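Local coordinates for IMC sub-compartment protein ISP3 (Toxoplasma gondii, PDB 4CHJ), which is a component of the parasite's inner membrane complex, adopts a pleckstrin homology fold and belongs to a family critical for replication by endodyogeny, at residues V50-P53 / R57-C60; F70-F75 / V79-L84; V113-A118 / R122-S127. All coordinates share one frame; numbering follows the deposited sequence.

Contact 1 of 3, residues V50-P53 / R57-C60; sequences VLFP and RIEC
The ring of Phe52 overlaps the outer end of Ile58, its CE2 lying 3.3 Å from CD1 of Ile58, with CZ of the ring close behind. The approach is slanting, neither flat over the ring nor at its rim; the rim is met instead by CA of Arg57, near the ring plane and 4.1 Å from CD2 of Phe52. Ile58 reaches the ring because CG1 stands opposite its own carbonyl carbon (chi1 -63°), carrying CD1 out to the aromatic side chain. Farther along, CG2 of Val50 touches SG of Cys60 at 3.8 Å, on the same side of the sheet as Ile58. Leu51 and Arg57 form the non-hydrogen-bonded pair, with their side chains on the other side.

Beneath these side chains, Val50 and Ile58 form an antiparallel hydrogen-bonded pair. Val50 N donates to Ile58 O at 3.0 Å, and Ile58 N returns a longer bond of 3.3 Å to Val50 O. That carbonyl also receives a CA-H...O contact from Arg57.

This is the turn end of the PH-fold hairpin of strands 46-51 and 57-65, where His56 stacks on Phe52 and Glu49 forms a salt bridge with Arg57. On one flank Val50 and Cys60 pack against Leu73 of strand 70-75; on the other, Val50 meets Phe126 and Leu51 meets Ala125, both of strand 123-127.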
# COMPACT_ATOMS: atom_id res chain seq x y z
N VAL A 50 9.64 -1.02 1.77
CA VAL A 50 9.40 0.30 1.23
C VAL A 50 10.42 0.60 0.14
O VAL A 50 11.62 0.56 0.39
CB VAL A 50 9.51 1.38 2.31
CG1 VAL A 50 9.42 2.77 1.71
CG2 VAL A 50 8.44 1.18 3.37
N LEU A 51 9.94 0.87 -1.06
CA LEU A 51 10.79 1.25 -2.19
C LEU A 51 11.24 2.70 -2.10
O LEU A 51 10.52 3.55 -1.59
CB LEU A 51 10.07 1.01 -3.51
CG LEU A 51 9.59 -0.41 -3.77
CD1 LEU A 51 9.41 -0.64 -5.26
CD2 LEU A 51 10.56 -1.41 -3.18
N PHE A 52 12.42 2.98 -2.64
CA PHE A 52 12.93 4.34 -2.67
C PHE A 52 13.35 4.73 -4.08
O PHE A 52 13.74 3.88 -4.87
CB PHE A 52 14.09 4.51 -1.69
CG PHE A 52 13.68 4.35 -0.26
CD1 PHE A 52 13.02 5.36 0.40
CD2 PHE A 52 13.94 3.17 0.41
CE1 PHE A 52 12.63 5.21 1.72
CE2 PHE A 52 13.56 3.01 1.73
CZ PHE A 52 12.90 4.04 2.38
N PRO A 53 13.37 6.02 -4.35
CA PRO A 53 13.65 6.54 -5.69
C PRO A 53 15.03 6.13 -6.21
O PRO A 53 15.15 5.87 -7.40
CB PRO A 53 13.58 8.06 -5.49
CG PRO A 53 12.67 8.24 -4.34
CD PRO A 53 12.95 7.09 -3.42
N ARG A 57 15.74 -0.52 -1.12
CA ARG A 57 14.59 -0.79 -0.29
C ARG A 57 15.01 -0.98 1.13
O ARG A 57 16.19 -1.20 1.42
CB ARG A 57 13.92 -2.05 -0.76
CG ARG A 57 13.35 -1.92 -2.15
CD ARG A 57 13.09 -3.29 -2.73
NE ARG A 57 14.32 -3.88 -3.24
CZ ARG A 57 14.79 -5.08 -2.92
NH1 ARG A 57 14.13 -5.88 -2.09
NH2 ARG A 57 15.91 -5.48 -3.46
N ILE A 58 14.04 -0.90 2.02
CA ILE A 58 14.21 -1.30 3.40
C ILE A 58 13.07 -2.21 3.79
O ILE A 58 11.90 -1.88 3.55
CB ILE A 58 14.18 -0.08 4.32
CG1 ILE A 58 15.34 0.86 4.01
CG2 ILE A 58 14.25 -0.52 5.77
CD1 ILE A 58 15.13 2.28 4.51
N GLU A 59 13.42 -3.34 4.43
CA GLU A 59 12.44 -4.21 5.08
C GLU A 59 11.86 -3.53 6.31
O GLU A 59 12.61 -3.18 7.22
CB GLU A 59 13.08 -5.52 5.48
CG GLU A 59 12.13 -6.71 5.41
CD GLU A 59 12.87 -8.04 5.32
OE1 GLU A 59 13.89 -8.13 4.60
OE2 GLU A 59 12.40 -9.02 5.96
N CYS A 60 10.54 -3.34 6.32
CA CYS A 60 9.83 -2.74 7.45
C CYS A 60 8.77 -3.68 8.03
O CYS A 60 8.44 -4.71 7.43
CB CYS A 60 9.11 -1.46 7.02
SG CYS A 60 10.19 -0.15 6.49

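Contact 2 of 3, residues F70-F75 / V79-L84; sequences FMNLTF and VRPIQL
Met71 reaches across to Ile82 along most of its length. Its CB lies 4.1 Å from CD2 of Leu84, its CG approaches CB of Ile82 at 3.9 Å, and beyond the sulfur its CE ends 3.7 Å from CD1 of Ile82. With CG held between the backbone N and the carbonyl carbon (chi1 77°) and the chain extended from there, the thioether stands off the strand into the interior. CD1 of Ile82 is shared: its second neighbour is CD2 of Leu73.

The strands make an antiparallel hairpin at the edge of the PH-fold sheet, 78-83 being outermost within the chain. Met71 and Ile82 are a hydrogen-bonded pair, linked in both directions, and Leu73 N donates to Arg80 O at 2.8 Å, the donor tilted 33° from the carbonyl plane.

The other face bears Phe70, Asn72 and Thr74, paired with Gln83, Pro81 and Val79. There Thr74 runs alongside Val79, its OG1 3.3 Å from CG1 of Val79, while the placing of the Asn72 amide near Pro81 is doubtful in the model. On the buried face Met71 continues to Phe137 of helix 131-149, and Leu84 packs on Phe140 of that helix.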
# COMPACT_ATOMS: atom_id res chain seq x y z
N PHE A 70 -4.56 5.00 11.65
CA PHE A 70 -3.16 5.11 11.27
C PHE A 70 -2.55 3.77 10.90
O PHE A 70 -3.05 2.71 11.26
CB PHE A 70 -2.32 5.79 12.36
CG PHE A 70 -2.04 4.92 13.56
CD1 PHE A 70 -1.06 3.93 13.51
CD2 PHE A 70 -2.73 5.11 14.75
CE1 PHE A 70 -0.79 3.13 14.62
CE2 PHE A 70 -2.46 4.32 15.86
CZ PHE A 70 -1.50 3.33 15.80
N MET A 71 -1.52 3.81 10.08
CA MET A 71 -0.72 2.63 9.84
C MET A 71 0.72 3.00 10.07
O MET A 71 1.18 4.04 9.63
CB MET A 71 -0.96 2.03 8.46
CG MET A 71 -0.32 2.74 7.30
SD MET A 71 -0.83 1.94 5.77
CE MET A 71 -0.34 3.15 4.56
N ASN A 72 1.42 2.16 10.81
CA ASN A 72 2.75 2.51 11.27
C ASN A 72 3.81 1.69 10.60
O ASN A 72 3.73 0.47 10.58
CB ASN A 72 2.85 2.31 12.77
CG ASN A 72 2.62 3.58 13.53
OD1 ASN A 72 1.54 4.15 13.49
ND2 ASN A 72 3.65 4.03 14.23
N LEU A 73 4.81 2.36 10.08
CA LEU A 73 5.95 1.69 9.52
C LEU A 73 6.99 1.65 10.60
O LEU A 73 7.35 2.67 11.16
CB LEU A 73 6.50 2.46 8.32
CG LEU A 73 5.93 2.06 6.97
CD1 LEU A 73 6.19 0.59 6.72
CD2 LEU A 73 4.45 2.36 6.94
N THR A 74 7.48 0.46 10.90
CA THR A 74 8.56 0.33 11.85
C THR A 74 9.79 -0.17 11.15
O THR A 74 9.76 -1.20 10.48
CB THR A 74 8.21 -0.63 12.99
OG1 THR A 74 7.10 -0.09 13.72
CG2 THR A 74 9.41 -0.79 13.93
N PHE A 75 10.83 0.66 11.21
CA PHE A 75 12.16 0.32 10.74
C PHE A 75 13.18 0.75 11.79
O PHE A 75 13.26 1.92 12.15
CB PHE A 75 12.41 1.01 9.41
CG PHE A 75 13.86 1.14 9.05
CD1 PHE A 75 14.71 0.06 9.15
CD2 PHE A 75 14.37 2.35 8.61
CE1 PHE A 75 16.04 0.18 8.83
CE2 PHE A 75 15.70 2.47 8.29
CZ PHE A 75 16.54 1.39 8.39
N VAL A 79 9.48 4.74 13.69
CA VAL A 79 8.17 4.54 13.10
C VAL A 79 7.68 5.74 12.30
O VAL A 79 7.32 6.76 12.87
CB VAL A 79 7.17 4.22 14.21
CG1 VAL A 79 7.60 2.97 14.96
CG2 VAL A 79 7.08 5.38 15.18
N ARG A 80 7.59 5.58 10.99
CA ARG A 80 6.86 6.52 10.17
C ARG A 80 5.36 6.17 10.22
O ARG A 80 4.95 5.11 9.74
CB ARG A 80 7.41 6.57 8.73
CG ARG A 80 6.70 7.60 7.82
CD ARG A 80 7.60 8.19 6.71
NE ARG A 80 7.44 7.50 5.41
CZ ARG A 80 8.42 7.29 4.52
NH1 ARG A 80 9.65 7.74 4.73
NH2 ARG A 80 8.16 6.62 3.40
N PRO A 81 4.55 7.02 10.87
CA PRO A 81 3.12 6.81 10.93
C PRO A 81 2.40 7.51 9.80
O PRO A 81 2.68 8.67 9.51
CB PRO A 81 2.71 7.46 12.27
CG PRO A 81 3.98 7.99 12.88
CD PRO A 81 4.96 8.11 11.76
N ILE A 82 1.45 6.81 9.21
CA ILE A 82 0.71 7.33 8.11
C ILE A 82 -0.73 7.35 8.54
O ILE A 82 -1.23 6.37 9.06
CB ILE A 82 0.87 6.44 6.86
CG1 ILE A 82 2.35 6.10 6.63
CG2 ILE A 82 0.28 7.13 5.64
CD1 ILE A 82 2.62 5.25 5.40
N GLN A 83 -1.39 8.47 8.31
CA GLN A 83 -2.80 8.59 8.60
C GLN A 83 -3.61 8.06 7.43
O GLN A 83 -3.38 8.42 6.29
CB GLN A 83 -3.17 10.05 8.85
CG GLN A 83 -2.22 10.76 9.80
CD GLN A 83 -2.77 10.83 11.20
OE1 GLN A 83 -3.83 11.39 11.44
NE2 GLN A 83 -2.05 10.24 12.15
N LEU A 84 -4.57 7.19 7.75
CA LEU A 84 -5.44 6.58 6.76
C LEU A 84 -6.26 7.66 6.08
O LEU A 84 -6.57 7.58 4.89
CB LEU A 84 -6.34 5.54 7.42
CG LEU A 84 -5.59 4.41 8.12
CD1 LEU A 84 -6.52 3.27 8.47
CD2 LEU A 84 -4.43 3.92 7.27

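Contact 3 of 3, residues V113-A118 / R122-S127; sequences VGFRLA and RAIAFS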
# COMPACT_ATOMS: atom_id res chain seq x y z
N VAL A 113 2.96 -1.77 -4.81
CA VAL A 113 1.85 -0.84 -4.77
C VAL A 113 2.32 0.55 -4.38
O VAL A 113 3.02 0.72 -3.40
CB VAL A 113 0.81 -1.27 -3.74
CG1 VAL A 113 -0.46 -0.45 -3.89
CG2 VAL A 113 0.52 -2.75 -3.87
N GLY A 114 1.91 1.54 -5.16
CA GLY A 114 2.27 2.91 -4.91
C GLY A 114 1.05 3.67 -4.46
O GLY A 114 -0.05 3.36 -4.87
N PHE A 115 1.24 4.65 -3.60
CA PHE A 115 0.12 5.46 -3.15
C PHE A 115 0.61 6.85 -2.82
O PHE A 115 1.80 7.09 -2.63
CB PHE A 115 -0.62 4.82 -1.97
CG PHE A 115 0.24 4.59 -0.76
CD1 PHE A 115 1.11 3.53 -0.72
CD2 PHE A 115 0.13 5.40 0.37
CE1 PHE A 115 1.90 3.28 0.36
CE2 PHE A 115 0.95 5.18 1.46
CZ PHE A 115 1.82 4.10 1.47
N ARG A 116 -0.31 7.80 -2.86
CA ARG A 116 0.05 9.16 -2.65
C ARG A 116 -0.64 9.73 -1.41
O ARG A 116 -1.83 9.44 -1.16
CB ARG A 116 -0.32 9.96 -3.88
CG ARG A 116 0.21 11.38 -3.85
CD ARG A 116 -0.20 12.11 -5.11
NE ARG A 116 0.20 11.35 -6.29
CZ ARG A 116 -0.66 10.82 -7.16
NH1 ARG A 116 -1.97 10.97 -7.01
NH2 ARG A 116 -0.19 10.15 -8.22
N LEU A 117 0.10 10.53 -0.65
CA LEU A 117 -0.41 11.23 0.52
C LEU A 117 -0.83 12.67 0.18
O LEU A 117 -0.11 13.40 -0.51
CB LEU A 117 0.65 11.27 1.60
CG LEU A 117 1.24 9.93 2.06
CD1 LEU A 117 2.29 10.19 3.12
CD2 LEU A 117 0.18 9.00 2.59
N ALA A 118 -1.98 13.08 0.73
CA ALA A 118 -2.59 14.37 0.48
C ALA A 118 -1.77 15.49 1.08
O ALA A 118 -1.70 16.59 0.52
CB ALA A 118 -3.99 14.40 1.08
N ARG A 122 3.31 13.51 -1.71
CA ARG A 122 4.30 12.50 -2.08
C ARG A 122 3.75 11.10 -2.39
O ARG A 122 2.68 10.71 -1.93
CB ARG A 122 5.40 12.41 -1.03
CG ARG A 122 6.20 13.69 -0.91
CD ARG A 122 7.62 13.44 -0.47
NE ARG A 122 8.53 13.29 -1.60
CZ ARG A 122 9.77 13.74 -1.62
NH1 ARG A 122 10.26 14.38 -0.57
NH2 ARG A 122 10.53 13.56 -2.68
N ALA A 123 4.53 10.35 -3.16
CA ALA A 123 4.18 9.00 -3.56
C ALA A 123 5.10 7.99 -2.89
O ALA A 123 6.30 8.20 -2.80
CB ALA A 123 4.26 8.85 -5.07
N ILE A 124 4.52 6.91 -2.39
CA ILE A 124 5.27 5.92 -1.65
C ILE A 124 5.00 4.60 -2.29
O ILE A 124 3.90 4.37 -2.79
CB ILE A 124 4.79 5.86 -0.20
CG1 ILE A 124 4.72 7.29 0.38
CG2 ILE A 124 5.71 4.95 0.62
CD1 ILE A 124 4.15 7.38 1.78
N ALA A 125 5.99 3.73 -2.30
CA ALA A 125 5.80 2.42 -2.85
C ALA A 125 6.12 1.40 -1.80
O ALA A 125 7.22 1.44 -1.18
CB ALA A 125 6.68 2.22 -4.08
N PHE A 126 5.14 0.50 -1.56
CA PHE A 126 5.33 -0.72 -0.77
C PHE A 126 5.40 -1.93 -1.72
O PHE A 126 4.65 -2.01 -2.67
CB PHE A 126 4.14 -0.92 0.18
CG PHE A 126 4.08 0.07 1.31
CD1 PHE A 126 5.10 0.99 1.53
CD2 PHE A 126 3.01 0.07 2.18
CE1 PHE A 126 5.05 1.89 2.58
CE2 PHE A 126 2.95 0.95 3.24
CZ PHE A 126 3.98 1.86 3.44
N SER A 127 6.30 -2.85 -1.42
CA SER A 127 6.40 -4.11 -2.10
C SER A 127 6.05 -5.25 -1.13
O SER A 127 6.56 -5.31 -0.00
CB SER A 127 7.81 -4.31 -2.63
OG SER A 127 7.90 -5.53 -3.36
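The ring of Phe115 carries Ile124 over one face and presents its edge to Phe126. CB of Ile124 sits above the plane but displaced toward the rim, 4.1 Å from the ring centroid, in a CH-pi contact. At the edge, the tilted partner is Phe126: the two form a T-shaped (edge-to-face) pair, centroids 4.9 Å apart and planes at 74°, with CE1 of Phe115 over the centre of the Phe126 ring. Phe115 comes to lie there because its CG occupies the position between backbone N and carbonyl carbon (chi1 59°), which swings the ring across toward the facing strand. Ile124 is held from another side as well, its CD1 meeting CD1 of Leu117 at 3.6 Å.

The two strands form an antiparallel hairpin inside the seven-stranded sheet of the PH fold, between strands 46-51 and 87-91. Val113 with Phe126 and Phe115 with Ile124 are hydrogen-bonded pairs, each linked in both directions; Val113 N to Phe126 O measures 2.7 Å. Leu117 N adds a bond to Arg122 O at 2.9 Å, next to the turn. Between these pairs, Gly114 CA makes a CA-H...O contact with Ile124 O at 3.0 Å.

Helix 131-149 covers the aromatic side, bringing Phe137 against Phe126 and Val113, and Leu141 against Phe115. Arg116 leaves the opposite face, where it lies beside Ala89 and Leu91 of strand 87-91.

The three hairpins follow one another in the chain and belong to a single PH-fold sheet, their centres 11 to 14 Å apart. Contacts 1 and 2 join through neighbouring strands 57-65 and 70-75, where CG2 of Ile58 comes 3.5 Å from CD1 of Phe75. Contacts 1 and 3 are neighbours through strands 46-51 and 123-127, with a probable hydrogen bond of 2.8 Å from Leu51 N to Ala125 O. Contacts 2 and 3 share no strand border; their side chains meet across the folded sheet, CD2 of Leu73 being 3.6 Å from CZ of Phe126. Phe126 also touches Val50, so one ring bears on all three contacts.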